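Cwp19 (Clostridioides difficile, PDB 5OQ3) is a cell-wall protein whose TIM-barrel region, the part described here, is a glycoside hydrolase domain probably acting on peptidoglycan. Local coordinates at residues 151-155 against 195-200. Sequence-based numbering, arbitrary orientation.
Sequences VVKHG and PGVSFN
Val-152 lays its CG1 methyl over one face of the Phe-199 ring, 3.7 Å from the centroid and 16° off the normal, a CH-pi contact displaced toward the rim. Its CB comes within 3.6 Å of CZ of Phe-199, in the tightly packed part of the contact. The torsion that sets CG1 anti to the backbone N (chi1 174°) places this methyl, rather than CG2, over the face. Tyr-194 meets the Phe-199 ring edge-to-face. Both segments belong to connections of an eight-stranded TIM barrel: strand 151-154 pairs with 157-160 as an antiparallel hairpin in the connection from barrel strand 118-123 to 186-189, and the loop that follows the latter contains residues 195-200. Further along the hairpin, Pro-195 covers one face of the His-154 imidazole, its CG 3.8 Å from the ring centroid. Ser-198 O approaches NE2 of His-154 to 3.1 Å, but at a poor angle for a hydrogen bond. Water loosens the outer edge of this ring and the Lys-153/Asn-200 end. One water, in the imidazole plane, hydrogen-bonds His-154 NE2 at 3.0 Å and accepts from Ser-198 N. Lys-153 O accepts from two further waters: one, 2.7 Å from that oxygen, accepts from Asn-200 N, the other from Asn-200 ND2 at a longer 3.2 Å.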
loop_
_atom_site.group_PDB
_atom_site.type_symbol
_atom_site.label_atom_id
_atom_site.label_comp_id
_atom_site.label_asym_id
_atom_site.label_seq_id
_atom_site.Cartn_x
_atom_site.Cartn_y
_atom_site.Cartn_z
ATOM N N VAL A 151 2.056 20.438 7.553
ATOM C CA VAL A 151 3.244 19.613 7.521
ATOM C C VAL A 151 3.816 19.440 8.929
ATOM O O VAL A 151 3.954 20.417 9.667
ATOM C CB VAL A 151 4.312 20.297 6.616
ATOM C CG1 VAL A 151 5.619 19.551 6.632
ATOM C CG2 VAL A 151 3.786 20.463 5.210
ATOM N N VAL A 152 4.220 18.203 9.246
ATOM C CA VAL A 152 4.843 17.884 10.523
ATOM C C VAL A 152 6.181 17.200 10.255
ATOM O O VAL A 152 6.239 16.252 9.466
ATOM C CB VAL A 152 3.941 16.952 11.380
ATOM C CG1 VAL A 152 4.627 16.487 12.632
ATOM C CG2 VAL A 152 2.624 17.599 11.746
ATOM N N LYS A 153 7.218 17.627 10.968
ATOM C CA LYS A 153 8.512 16.985 10.907
ATOM C C LYS A 153 8.590 15.916 11.979
ATOM O O LYS A 153 8.272 16.163 13.155
ATOM C CB LYS A 153 9.638 18.019 11.125
ATOM C CG LYS A 153 11.003 17.496 10.747
ATOM C CD LYS A 153 12.080 18.529 10.942
ATOM C CE LYS A 153 13.392 17.968 10.435
ATOM N NZ LYS A 153 14.490 18.953 10.420
ATOM N N HIS A 154 9.031 14.714 11.576
ATOM C CA HIS A 154 9.227 13.593 12.504
ATOM C C HIS A 154 10.563 13.001 12.177
ATOM O O HIS A 154 10.748 12.530 11.053
ATOM C CB HIS A 154 8.098 12.559 12.349
ATOM C CG HIS A 154 8.240 11.385 13.274
ATOM N ND1 HIS A 154 8.937 10.231 12.935
ATOM C CD2 HIS A 154 7.810 11.207 14.545
ATOM C CE1 HIS A 154 8.923 9.398 13.961
ATOM N NE2 HIS A 154 8.229 9.952 14.943
ATOM N N GLY A 155 11.508 13.037 13.127
ATOM C CA GLY A 155 12.882 12.675 12.858
ATOM C C GLY A 155 13.436 13.548 11.742
ATOM O O GLY A 155 13.348 14.778 11.787
ATOM N N PRO A 195 4.068 7.994 11.563
ATOM C CA PRO A 195 5.388 7.384 11.498
ATOM C C PRO A 195 5.916 6.923 12.811
ATOM O O PRO A 195 6.969 6.345 12.855
ATOM C CB PRO A 195 6.259 8.527 10.997
ATOM C CG PRO A 195 5.562 9.777 11.493
ATOM C CD PRO A 195 4.116 9.468 11.346
ATOM N N GLY A 196 5.264 7.201 13.912
ATOM C CA GLY A 196 5.770 6.631 15.139
ATOM C C GLY A 196 4.897 7.009 16.245
ATOM O O GLY A 196 3.926 7.774 16.065
ATOM N N VAL A 197 5.218 6.430 17.384
ATOM C CA VAL A 197 4.408 6.564 18.565
ATOM C C VAL A 197 4.201 8.037 18.814
ATOM O O VAL A 197 3.077 8.423 19.077
ATOM C CB VAL A 197 4.954 5.818 19.808
ATOM C CG1 VAL A 197 5.023 4.308 19.553
ATOM C CG2 VAL A 197 6.308 6.356 20.260
ATOM N N SER A 198 5.290 8.822 18.727
ATOM C CA SER A 198 5.240 10.230 18.899
ATOM C C SER A 198 5.157 10.961 17.545
ATOM O O SER A 198 5.556 10.480 16.490
ATOM C CB SER A 198 6.424 10.741 19.701
ATOM O OG SER A 198 7.611 10.913 18.955
ATOM N N PHE A 199 4.630 12.161 17.598
ATOM C CA PHE A 199 4.407 12.941 16.390
ATOM C C PHE A 199 4.047 14.324 16.894
ATOM O O PHE A 199 3.277 14.419 17.843
ATOM C CB PHE A 199 3.224 12.359 15.646
ATOM C CG PHE A 199 3.011 12.886 14.261
ATOM C CD1 PHE A 199 3.904 12.644 13.250
ATOM C CD2 PHE A 199 1.858 13.556 13.956
ATOM C CE1 PHE A 199 3.655 13.058 11.973
ATOM C CE2 PHE A 199 1.594 13.975 12.656
ATOM C CZ PHE A 199 2.488 13.716 11.663
ATOM N N ASN A 200 4.568 15.377 16.267
ATOM C CA ASN A 200 4.388 16.725 16.779
ATOM C C ASN A 200 3.079 17.345 16.306
ATOM O O ASN A 200 3.062 18.278 15.493
ATOM C CB ASN A 200 5.572 17.609 16.398
ATOM C CG ASN A 200 5.526 18.947 17.091
ATOM O OD1 ASN A 200 4.618 19.217 17.889
ATOM N ND2 ASN A 200 6.491 19.793 16.784
HETATM O O HOH W 1 6.935 14.647 14.971
HETATM O O HOH W 2 8.553 18.511 14.624
HETATM O O HOH W 3 8.159 8.263 17.429
#